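Local coordinates for protein type III restriction-modification enzyme EcoP15I Mod subunit (Escherichia coli, PDB 4ZCF) that methylates the second adenine of the DNA site 5'-CAGCAG-3' using S-adenosyl-L-methionine, and works with the Res subunit in DNA restriction, at residues A[319-324]-A[347-352]; A[551-556]-A[577-582]; A[603-608]-A[636-641]. One frame throughout, in Å; residues are numbered along the deposited sequence.

Contact 1 (A[319-324]-A[347-352]). With nucleotides of chain D; nucleotides of chain E.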
loop_
_atom_site.group_PDB
_atom_site.type_symbol
_atom_site.label_atom_id
_atom_site.label_comp_id
_atom_site.label_asym_id
_atom_site.label_seq_id
_atom_site.Cartn_x
_atom_site.Cartn_y
_atom_site.Cartn_z
ATOM N N GLN A 319 -4.843 14.588 32.498
ATOM C CA GLN A 319 -4.152 13.677 33.410
ATOM C C GLN A 319 -3.297 12.761 32.579
ATOM O O GLN A 319 -3.343 11.536 32.724
ATOM C CB GLN A 319 -5.204 12.910 34.225
ATOM C CG GLN A 319 -6.178 13.891 34.898
ATOM C CD GLN A 319 -7.397 13.284 35.508
ATOM O OE1 GLN A 319 -7.840 12.154 35.191
ATOM N NE2 GLN A 319 -7.968 14.055 36.409
ATOM N N SER A 320 -2.454 13.404 31.755
ATOM C CA SER A 320 -1.613 12.869 30.682
ATOM C C SER A 320 -0.162 13.365 30.773
ATOM O O SER A 320 0.379 13.968 29.841
ATOM C CB SER A 320 -2.228 13.288 29.357
ATOM O OG SER A 320 -3.594 12.912 29.356
ATOM N N VAL A 321 0.466 13.044 31.888
ATOM C CA VAL A 321 1.816 13.448 32.268
ATOM C C VAL A 321 2.682 12.215 32.555
ATOM O O VAL A 321 3.905 12.261 32.471
ATOM C CB VAL A 321 1.600 14.416 33.477
ATOM C CG1 VAL A 321 2.372 14.036 34.739
ATOM C CG2 VAL A 321 1.753 15.885 33.079
ATOM N N HIS A 322 2.015 11.098 32.813
ATOM C CA HIS A 322 2.581 9.801 33.153
ATOM C C HIS A 322 3.206 9.042 31.975
ATOM O O HIS A 322 2.809 9.225 30.815
ATOM C CB HIS A 322 1.509 8.942 33.880
ATOM C CG HIS A 322 0.300 8.599 33.055
ATOM N ND1 HIS A 322 -0.546 9.588 32.554
ATOM C CD2 HIS A 322 -0.193 7.388 32.719
ATOM C CE1 HIS A 322 -1.508 8.946 31.917
ATOM N NE2 HIS A 322 -1.340 7.618 31.991
ATOM N N ASN A 323 4.114 8.129 32.295
ATOM C CA ASN A 323 4.796 7.340 31.284
ATOM C C ASN A 323 4.124 5.954 31.050
ATOM O O ASN A 323 4.045 5.146 31.985
ATOM C CB ASN A 323 6.294 7.198 31.635
ATOM C CG ASN A 323 7.134 6.592 30.547
ATOM O OD1 ASN A 323 7.301 7.159 29.472
ATOM N ND2 ASN A 323 7.666 5.420 30.802
ATOM N N PRO A 324 3.710 5.652 29.784
ATOM C CA PRO A 324 3.098 4.343 29.495
ATOM C C PRO A 324 4.033 3.145 29.555
ATOM O O PRO A 324 5.166 3.204 29.082
ATOM C CB PRO A 324 2.588 4.516 28.065
ATOM C CG PRO A 324 3.526 5.522 27.456
ATOM C CD PRO A 324 3.775 6.492 28.564
ATOM N N MET A 347 4.978 5.452 37.209
ATOM C CA MET A 347 5.980 5.133 36.180
ATOM C C MET A 347 6.873 6.328 35.848
ATOM O O MET A 347 7.697 6.254 34.928
ATOM C CB MET A 347 5.288 4.616 34.898
ATOM C CG MET A 347 4.455 3.371 35.082
ATOM S SD MET A 347 5.399 2.001 35.788
ATOM C CE MET A 347 4.168 0.760 35.738
ATOM N N GLY A 348 6.733 7.394 36.625
ATOM C CA GLY A 348 7.476 8.633 36.423
ATOM C C GLY A 348 6.844 9.428 35.301
ATOM O O GLY A 348 5.791 9.035 34.792
ATOM N N TYR A 349 7.501 10.510 34.867
ATOM C CA TYR A 349 7.010 11.381 33.792
ATOM C C TYR A 349 7.273 10.869 32.375
ATOM O O TYR A 349 8.096 9.971 32.206
ATOM C CB TYR A 349 7.535 12.819 33.973
ATOM C CG TYR A 349 7.162 13.419 35.312
ATOM C CD1 TYR A 349 5.856 13.820 35.581
ATOM C CD2 TYR A 349 8.109 13.558 36.322
ATOM C CE1 TYR A 349 5.504 14.364 36.814
ATOM C CE2 TYR A 349 7.771 14.115 37.557
ATOM C CZ TYR A 349 6.463 14.499 37.804
ATOM O OH TYR A 349 6.129 15.063 39.011
ATOM N N ARG A 350 6.526 11.420 31.371
ATOM C CA ARG A 350 6.666 11.146 29.924
ATOM C C ARG A 350 7.512 12.245 29.250
ATOM O O ARG A 350 7.940 12.079 28.100
ATOM C CB ARG A 350 5.288 11.067 29.218
ATOM C CG ARG A 350 4.511 12.409 29.140
ATOM C CD ARG A 350 3.183 12.302 28.442
ATOM N NE ARG A 350 2.345 11.259 29.036
ATOM C CZ ARG A 350 1.149 10.901 28.586
ATOM N NH1 ARG A 350 0.628 11.493 27.515
ATOM N NH2 ARG A 350 0.475 9.929 29.182
ATOM N N PHE A 351 7.679 13.392 29.951
ATOM C CA PHE A 351 8.408 14.564 29.480
ATOM C C PHE A 351 9.773 14.657 30.110
ATOM O O PHE A 351 9.857 14.470 31.322
ATOM C CB PHE A 351 7.655 15.863 29.838
ATOM C CG PHE A 351 6.269 15.993 29.271
ATOM C CD1 PHE A 351 6.073 16.332 27.933
ATOM C CD2 PHE A 351 5.151 15.802 30.077
ATOM C CE1 PHE A 351 4.785 16.439 27.403
ATOM C CE2 PHE A 351 3.860 15.931 29.549
ATOM C CZ PHE A 351 3.690 16.245 28.211
ATOM N N PRO A 352 10.843 15.023 29.349
ATOM C CA PRO A 352 12.149 15.281 29.989
ATOM C C PRO A 352 12.051 16.619 30.735
ATOM O O PRO A 352 11.238 17.450 30.339
ATOM C CB PRO A 352 13.109 15.422 28.791
ATOM C CG PRO A 352 12.341 15.012 27.574
ATOM C CD PRO A 352 10.907 15.294 27.899
ATOM P P DA D 5 -0.727 5.661 40.169
ATOM O OP1 DA D 5 -0.405 4.670 41.234
ATOM O OP2 DA D 5 0.289 6.703 39.826
ATOM O "O5'" DA D 5 -1.129 4.863 38.834
ATOM C "C5'" DA D 5 -1.943 3.711 38.769
ATOM C "C4'" DA D 5 -2.334 3.373 37.336
ATOM O "O4'" DA D 5 -3.216 4.369 36.750
ATOM C "C3'" DA D 5 -1.206 3.179 36.333
ATOM O "O3'" DA D 5 -1.366 1.864 35.828
ATOM C "C2'" DA D 5 -1.401 4.280 35.285
ATOM C "C1'" DA D 5 -2.887 4.574 35.393
ATOM N N9 DA D 5 -3.290 5.921 34.996
ATOM C C8 DA D 5 -2.599 7.072 35.206
ATOM N N7 DA D 5 -3.177 8.136 34.694
ATOM C C5 DA D 5 -4.317 7.662 34.069
ATOM C C6 DA D 5 -5.366 8.297 33.357
ATOM N N6 DA D 5 -5.402 9.623 33.127
ATOM N N1 DA D 5 -6.358 7.514 32.843
ATOM C C2 DA D 5 -6.318 6.204 33.095
ATOM N N3 DA D 5 -5.376 5.504 33.741
ATOM C C4 DA D 5 -4.395 6.287 34.227
ATOM P P DC E 13 9.076 15.268 24.521
ATOM O OP1 DC E 13 9.953 16.455 24.461
ATOM O OP2 DC E 13 8.733 14.703 25.849
ATOM O "O5'" DC E 13 7.697 15.643 23.833
ATOM C "C5'" DC E 13 6.567 15.057 24.560
ATOM C "C4'" DC E 13 6.139 13.681 24.054
ATOM O "O4'" DC E 13 6.929 12.532 24.466
ATOM C "C3'" DC E 13 4.792 13.202 24.509
ATOM O "O3'" DC E 13 3.809 14.155 24.109
ATOM C "C2'" DC E 13 4.808 11.922 23.680
ATOM C "C1'" DC E 13 6.239 11.424 23.886
ATOM N N1 DC E 13 6.351 10.073 24.591
ATOM C C2 DC E 13 5.742 8.915 24.037
ATOM O O2 DC E 13 5.148 8.965 22.952
ATOM N N3 DC E 13 5.894 7.709 24.664
ATOM C C4 DC E 13 6.588 7.610 25.804
ATOM N N4 DC E 13 6.701 6.393 26.358
ATOM C C5 DC E 13 7.208 8.757 26.388
ATOM C C6 DC E 13 7.058 9.949 25.772
ATOM P P DG E 15 -2.444 14.750 21.386
ATOM O OP1 DG E 15 -2.791 14.872 19.951
ATOM O OP2 DG E 15 -1.558 15.753 22.032
ATOM O "O5'" DG E 15 -3.741 14.601 22.328
ATOM C "C5'" DG E 15 -4.922 13.947 21.831
ATOM C "C4'" DG E 15 -5.749 13.244 22.902
ATOM O "O4'" DG E 15 -5.006 12.133 23.472
ATOM C "C3'" DG E 15 -6.269 14.090 24.082
ATOM O "O3'" DG E 15 -7.570 13.635 24.455
ATOM C "C2'" DG E 15 -5.301 13.724 25.198
ATOM C "C1'" DG E 15 -5.132 12.235 24.877
ATOM N N9 DG E 15 -4.037 11.591 25.566
ATOM C C8 DG E 15 -2.947 12.227 26.118
ATOM N N7 DG E 15 -2.098 11.390 26.633
ATOM C C5 DG E 15 -2.713 10.136 26.506
ATOM C C6 DG E 15 -2.245 8.850 26.878
ATOM O O6 DG E 15 -1.221 8.615 27.553
ATOM N N1 DG E 15 -3.119 7.815 26.493
ATOM C C2 DG E 15 -4.286 8.015 25.784
ATOM N N2 DG E 15 -5.029 6.934 25.497
ATOM N N3 DG E 15 -4.707 9.212 25.384
ATOM C C4 DG E 15 -3.896 10.232 25.803
#

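Contact 2 (A[551-556]-A[577-582])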
loop_
_atom_site.group_PDB
_atom_site.type_symbol
_atom_site.label_atom_id
_atom_site.label_comp_id
_atom_site.label_asym_id
_atom_site.label_seq_id
_atom_site.Cartn_x
_atom_site.Cartn_y
_atom_site.Cartn_z
ATOM N N LEU A 551 -8.021 12.866 -24.866
ATOM C CA LEU A 551 -7.791 12.069 -23.654
ATOM C C LEU A 551 -6.487 11.296 -23.799
ATOM O O LEU A 551 -5.592 11.433 -22.955
ATOM C CB LEU A 551 -8.992 11.119 -23.380
ATOM C CG LEU A 551 -9.000 10.303 -22.058
ATOM C CD1 LEU A 551 -8.890 11.183 -20.823
ATOM C CD2 LEU A 551 -10.176 9.334 -22.015
ATOM N N TYR A 552 -6.361 10.556 -24.923
ATOM C CA TYR A 552 -5.168 9.810 -25.309
ATOM C C TYR A 552 -3.926 10.716 -25.248
ATOM O O TYR A 552 -2.890 10.288 -24.761
ATOM C CB TYR A 552 -5.343 9.198 -26.723
ATOM C CG TYR A 552 -4.087 8.519 -27.228
ATOM C CD1 TYR A 552 -3.791 7.205 -26.874
ATOM C CD2 TYR A 552 -3.144 9.221 -27.979
ATOM C CE1 TYR A 552 -2.598 6.601 -27.268
ATOM C CE2 TYR A 552 -1.944 8.633 -28.361
ATOM C CZ TYR A 552 -1.688 7.312 -28.030
ATOM O OH TYR A 552 -0.527 6.704 -28.437
ATOM N N ASP A 553 -4.052 11.971 -25.714
ATOM C CA ASP A 553 -2.994 12.981 -25.732
ATOM C C ASP A 553 -2.615 13.516 -24.355
ATOM O O ASP A 553 -1.681 14.307 -24.261
ATOM C CB ASP A 553 -3.310 14.124 -26.736
ATOM C CG ASP A 553 -3.034 13.782 -28.200
ATOM O OD1 ASP A 553 -1.958 13.215 -28.485
ATOM O OD2 ASP A 553 -3.854 14.149 -29.060
ATOM N N GLY A 554 -3.343 13.097 -23.314
ATOM C CA GLY A 554 -3.055 13.451 -21.927
ATOM C C GLY A 554 -3.864 14.550 -21.282
ATOM O O GLY A 554 -3.541 14.965 -20.164
ATOM N N SER A 555 -4.904 15.044 -21.967
ATOM C CA SER A 555 -5.742 16.124 -21.423
ATOM C C SER A 555 -6.900 15.552 -20.589
ATOM O O SER A 555 -7.579 14.630 -21.044
ATOM C CB SER A 555 -6.269 17.042 -22.534
ATOM O OG SER A 555 -5.418 17.105 -23.670
ATOM N N LEU A 556 -7.130 16.115 -19.385
ATOM C CA LEU A 556 -8.208 15.704 -18.466
ATOM C C LEU A 556 -9.565 15.968 -19.105
ATOM O O LEU A 556 -9.715 16.994 -19.778
ATOM C CB LEU A 556 -8.156 16.490 -17.133
ATOM C CG LEU A 556 -6.826 16.646 -16.402
ATOM C CD1 LEU A 556 -6.865 17.867 -15.484
ATOM C CD2 LEU A 556 -6.467 15.400 -15.617
ATOM N N ARG A 577 -2.383 21.636 -27.659
ATOM C CA ARG A 577 -2.423 20.901 -28.920
ATOM C C ARG A 577 -3.594 21.299 -29.827
ATOM O O ARG A 577 -4.712 21.494 -29.338
ATOM C CB ARG A 577 -2.240 19.368 -28.758
ATOM C CG ARG A 577 -2.745 18.746 -27.467
ATOM C CD ARG A 577 -1.662 18.017 -26.688
ATOM N NE ARG A 577 -2.200 17.415 -25.461
ATOM C CZ ARG A 577 -1.838 17.738 -24.219
ATOM N NH1 ARG A 577 -0.913 18.668 -24.007
ATOM N NH2 ARG A 577 -2.393 17.128 -23.181
ATOM N N LEU A 578 -3.320 21.470 -31.143
ATOM C CA LEU A 578 -4.320 21.872 -32.145
ATOM C C LEU A 578 -4.717 20.721 -33.063
ATOM O O LEU A 578 -3.864 20.106 -33.684
ATOM C CB LEU A 578 -3.839 23.091 -32.945
ATOM C CG LEU A 578 -4.749 23.593 -34.072
ATOM C CD1 LEU A 578 -5.846 24.531 -33.548
ATOM C CD2 LEU A 578 -3.934 24.291 -35.141
ATOM N N TYR A 579 -6.023 20.454 -33.168
ATOM C CA TYR A 579 -6.564 19.355 -33.971
ATOM C C TYR A 579 -7.164 19.774 -35.306
ATOM O O TYR A 579 -8.034 20.642 -35.362
ATOM C CB TYR A 579 -7.570 18.525 -33.146
ATOM C CG TYR A 579 -6.952 17.943 -31.898
ATOM C CD1 TYR A 579 -6.785 18.719 -30.749
ATOM C CD2 TYR A 579 -6.476 16.636 -31.879
ATOM C CE1 TYR A 579 -6.182 18.196 -29.605
ATOM C CE2 TYR A 579 -5.865 16.108 -30.744
ATOM C CZ TYR A 579 -5.716 16.894 -29.613
ATOM O OH TYR A 579 -5.110 16.379 -28.501
ATOM N N LEU A 580 -6.713 19.134 -36.382
ATOM C CA LEU A 580 -7.249 19.379 -37.718
ATOM C C LEU A 580 -7.782 18.054 -38.244
ATOM O O LEU A 580 -7.028 17.261 -38.812
ATOM C CB LEU A 580 -6.232 20.027 -38.684
ATOM C CG LEU A 580 -5.327 21.138 -38.179
ATOM C CD1 LEU A 580 -4.271 21.467 -39.206
ATOM C CD2 LEU A 580 -6.098 22.370 -37.799
ATOM N N ILE A 581 -9.077 17.794 -37.984
ATOM C CA ILE A 581 -9.775 16.569 -38.364
ATOM C C ILE A 581 -10.467 16.710 -39.731
ATOM O O ILE A 581 -10.365 15.809 -40.563
ATOM C CB ILE A 581 -10.768 16.071 -37.257
ATOM C CG1 ILE A 581 -10.211 16.284 -35.818
ATOM C CG2 ILE A 581 -11.242 14.627 -37.528
ATOM C CD1 ILE A 581 -10.821 15.469 -34.645
ATOM N N ALA A 582 -11.191 17.820 -39.941
ATOM C CA ALA A 582 -11.967 18.094 -41.161
ATOM C C ALA A 582 -11.128 18.062 -42.466
ATOM O O ALA A 582 -9.947 18.434 -42.433
ATOM C CB ALA A 582 -12.678 19.432 -41.028
#

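Contact 3 (A[603-608]-A[636-641])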
loop_
_atom_site.group_PDB
_atom_site.type_symbol
_atom_site.label_atom_id
_atom_site.label_comp_id
_atom_site.label_asym_id
_atom_site.label_seq_id
_atom_site.Cartn_x
_atom_site.Cartn_y
_atom_site.Cartn_z
ATOM N N PHE A 603 -3.624 32.587 -28.237
ATOM C CA PHE A 603 -3.341 31.487 -29.163
ATOM C C PHE A 603 -1.844 31.094 -29.156
ATOM O O PHE A 603 -1.033 31.643 -29.919
ATOM C CB PHE A 603 -3.849 31.800 -30.579
ATOM C CG PHE A 603 -3.915 30.619 -31.525
ATOM C CD1 PHE A 603 -5.010 29.768 -31.524
ATOM C CD2 PHE A 603 -2.914 30.400 -32.461
ATOM C CE1 PHE A 603 -5.095 28.706 -32.432
ATOM C CE2 PHE A 603 -2.989 29.324 -33.350
ATOM C CZ PHE A 603 -4.076 28.485 -33.330
ATOM N N ALA A 604 -1.491 30.127 -28.282
ATOM C CA ALA A 604 -0.123 29.637 -28.161
ATOM C C ALA A 604 0.005 28.080 -28.226
ATOM O O ALA A 604 0.448 27.461 -27.248
ATOM C CB ALA A 604 0.529 30.209 -26.906
ATOM N N PRO A 605 -0.347 27.428 -29.371
ATOM C CA PRO A 605 -0.169 25.966 -29.457
ATOM C C PRO A 605 1.291 25.572 -29.696
ATOM O O PRO A 605 2.065 26.346 -30.248
ATOM C CB PRO A 605 -1.077 25.547 -30.615
ATOM C CG PRO A 605 -1.231 26.754 -31.453
ATOM C CD PRO A 605 -0.858 27.977 -30.644
ATOM N N ASN A 606 1.660 24.365 -29.277
ATOM C CA ASN A 606 3.024 23.850 -29.369
ATOM C C ASN A 606 3.056 22.500 -30.060
ATOM O O ASN A 606 4.127 21.937 -30.293
ATOM C CB ASN A 606 3.628 23.747 -27.961
ATOM C CG ASN A 606 2.692 23.159 -26.934
ATOM O OD1 ASN A 606 2.534 21.939 -26.825
ATOM N ND2 ASN A 606 2.026 24.022 -26.177
ATOM N N LYS A 607 1.881 21.995 -30.402
ATOM C CA LYS A 607 1.697 20.697 -31.032
ATOM C C LYS A 607 0.490 20.808 -31.977
ATOM O O LYS A 607 -0.524 21.416 -31.608
ATOM C CB LYS A 607 1.450 19.644 -29.923
ATOM C CG LYS A 607 1.660 18.195 -30.325
ATOM C CD LYS A 607 1.192 17.281 -29.190
ATOM C CE LYS A 607 0.511 16.029 -29.685
ATOM N NZ LYS A 607 -0.361 15.423 -28.657
ATOM N N VAL A 608 0.624 20.278 -33.213
ATOM C CA VAL A 608 -0.447 20.274 -34.232
ATOM C C VAL A 608 -0.715 18.820 -34.630
ATOM O O VAL A 608 0.199 18.128 -35.082
ATOM C CB VAL A 608 -0.183 21.201 -35.462
ATOM C CG1 VAL A 608 -1.399 21.263 -36.385
ATOM C CG2 VAL A 608 0.219 22.606 -35.031
ATOM N N ILE A 636 7.677 30.199 -31.032
ATOM C CA ILE A 636 7.427 28.788 -30.707
ATOM C C ILE A 636 7.636 27.796 -31.858
ATOM O O ILE A 636 7.221 28.060 -32.988
ATOM C CB ILE A 636 6.064 28.595 -29.964
ATOM C CG1 ILE A 636 4.889 29.258 -30.743
ATOM C CG2 ILE A 636 6.162 29.107 -28.506
ATOM C CD1 ILE A 636 3.519 29.319 -30.035
ATOM N N GLU A 637 8.290 26.661 -31.559
ATOM C CA GLU A 637 8.525 25.590 -32.527
ATOM C C GLU A 637 7.389 24.594 -32.366
ATOM O O GLU A 637 7.299 23.921 -31.337
ATOM C CB GLU A 637 9.893 24.909 -32.303
ATOM C CG GLU A 637 11.072 25.652 -32.908
ATOM C CD GLU A 637 12.393 24.906 -32.851
ATOM O OE1 GLU A 637 12.844 24.417 -33.914
ATOM O OE2 GLU A 637 12.982 24.817 -31.748
ATOM N N LEU A 638 6.492 24.538 -33.359
ATOM C CA LEU A 638 5.317 23.667 -33.334
ATOM C C LEU A 638 5.572 22.281 -33.936
ATOM O O LEU A 638 5.944 22.182 -35.110
ATOM C CB LEU A 638 4.140 24.348 -34.052
ATOM C CG LEU A 638 3.504 25.545 -33.346
ATOM C CD1 LEU A 638 4.132 26.860 -33.791
ATOM C CD2 LEU A 638 2.009 25.580 -33.586
ATOM N N ASP A 639 5.358 21.211 -33.131
ATOM C CA ASP A 639 5.475 19.826 -33.600
ATOM C C ASP A 639 4.229 19.455 -34.400
ATOM O O ASP A 639 3.144 19.982 -34.125
ATOM C CB ASP A 639 5.676 18.828 -32.450
ATOM C CG ASP A 639 6.142 17.448 -32.917
ATOM O OD1 ASP A 639 7.149 17.377 -33.677
ATOM O OD2 ASP A 639 5.509 16.437 -32.518
ATOM N N LEU A 640 4.394 18.559 -35.400
ATOM C CA LEU A 640 3.312 18.134 -36.289
ATOM C C LEU A 640 3.111 16.621 -36.280
ATOM O O LEU A 640 3.924 15.877 -36.827
ATOM C CB LEU A 640 3.517 18.709 -37.714
ATOM C CG LEU A 640 2.418 18.438 -38.736
ATOM C CD1 LEU A 640 1.204 19.320 -38.504
ATOM C CD2 LEU A 640 2.935 18.598 -40.140
ATOM N N VAL A 641 1.998 16.177 -35.682
ATOM C CA VAL A 641 1.648 14.765 -35.512
ATOM C C VAL A 641 0.570 14.308 -36.508
ATOM O O VAL A 641 -0.344 15.084 -36.803
ATOM C CB VAL A 641 1.221 14.538 -34.023
ATOM C CG1 VAL A 641 0.868 13.079 -33.732
ATOM C CG2 VAL A 641 2.297 15.027 -33.059
#

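Contact 1 (A[319-324]-A[347-352])
His322 O is held side-on by two nitrogens of Arg350, NE at 2.7 Å and NH2 at 2.9 Å. It lies close to the guanidinium plane, within reach of both N-H groups, and these bonds together with the guanine limit the head's rotation. The NH1/NH2 end of the same head faces DG15 of chain E, where NH1 reaches N7 at 2.9 Å and NH2 reaches O6 at 2.7 Å. This is the classic bidentate arginine-guanine reading of the major groove, here from the long loop between strand 313-318 and helix 353-361, in an enzyme specific for 5'-CAGCAG-3'. A bend at chi3 (54°) turns the arginine into this position, and Ser320 O covers part of one guanidinium face.

The backbones meet in a single bridge, His322 with Tyr349: Arg350 N donates to Val321 O at 3.0 Å, and a weak bond joins Asn323 N to Gly348 O. The His322 ring lies between Arg350 NH2 over one face and DA5 N7 of chain D over the other, while its NE2 bonds N7 of a further guanine. Val321 splits its methyls, CG1 meeting the edge of Tyr349 at CD1 (3.6 Å) and CG2 the edge of Phe351. Asn323 ND2 is tied to Lys326 O, and its OD1 accepts from DC13 N4 of chain E at 3.3 Å.

Contact 2 (A[551-556]-A[577-582])
Asp553 and Tyr579 each set CG anti to their own carbonyl carbon (chi1 -79° and -59°), and from these positions the two side chains approach from opposite directions until carboxylate and hydroxyl meet. Asp553 lies where helix 539-552 gives out, and there Gly554, with positive phi and two bonds back into the last turn, forms a Schellman motif; Gly554 N to Leu551 O, 2.8 Å, is one of its bonds. Tyr579 and Arg577 stand on strand 577-580, so the contact fastens the end of this helix to the sheet of the C-terminal domain.

Tyr579 OH donates to Asp553 OD2 at 2.6 Å. The hydroxyl arrives on the anti side of that oxygen, 32° out of the carboxylate plane, while OD2 itself lies at the edge of the phenol ring, near its plane. The carboxylate has charged partners as well: OD1 pairs with Lys607 and OD2 with Arg643. Two cationic groups and a hydroxyl around one buried carboxylate would be expected to favour its ionised form.

Arg577 runs alongside, its chain bent at chi2, but its guanidinium is committed mainly to other acids: NH1 to Glu134 of the Res chain and NH2 to Asp575. Asp553 O is 3.1 Å from Arg577 NH2, yet the angle is too poor for a hydrogen bond. The backbone at Gly554 and Ser555 lies at the guanidinium edge, near its plane, without bonding to it; the nearest approach there is Gly554 C to Arg577 NH2, 3.5 Å. Ser555 OG is bonded to Cys550 O in the last helical turn and lies 3.1 Å from Arg577 NH2.

Contact 3 (A[603-608]-A[636-641])
Ile636 opens the contact by sending CD1 toward the loop that leads into strand 607-611, 3.3 Å from Pro605 O and beside Ala604. Its CG1 sits between backbone N and carbonyl carbon (chi1 52°), and this directs the long branch at the neighbouring chain. Leu638 is the next side chain to reach across, and its CD2 does most of the touching: it lies 4.1 Å from Pro605 CG and 3.8 Å from Val608 CG2, and Leu627 of helix 618-629 packs on the same side chain. An alanine here would remove the methyl that touches both Pro605 and Val608, and would probably open a gap beneath helix 618-629.

From Asp639 the two chains become parallel strands. Asp639 N donates to Asn606 O at 3.2 Å, and Asp639 O takes Val608 N at 2.7 Å. Leu640 is paired with Val608, and its CD1 comes within 3.8 Å of Val608 CB on the face covered by helix 618-629. Val641 N then closes the ladder on Val608 O at 2.7 Å. Its CG2 rests 3.9 Å from Lys607 CE.

Asp639 therefore bonds to the residues before and after Lys607, and Val608 to those flanking Leu640, the alternation that defines parallel pairing. Strand 607-611, helix 618-629 and strand 639-643 make a beta-alpha-beta crossover, with 639-643 at the sheet edge within this chain. The chemistry divides by face: Val608 and Leu640 give an apolar surface to the helix, whereas Lys607 lies on the face shared with Asp639, where burial of its charge is paid for by the acid of Asp553.

Following the chain from the N terminus, contact 1 comes first and closes a loop of 22 intervening residues, without helix or strand, in the DNA-reading part. Contact 2 then spans a hairpin-bearing stretch from the end of helix 539-552 to strand 577-580, and contact 3 spans helix 618-629 to join strands 607-611 and 639-643. The three are in series: none nests in or crosses another. Contact 1 stands apart, its centre about 62 Å from that of contact 2 and about 65 Å from that of contact 3. Contacts 2 and 3, with centres about 12 Å apart, share one sheet, where strands 577-580 and 607-611 are neighbours; a probable hydrogen bond runs from Leu578 N to Lys607 O at 2.8 Å.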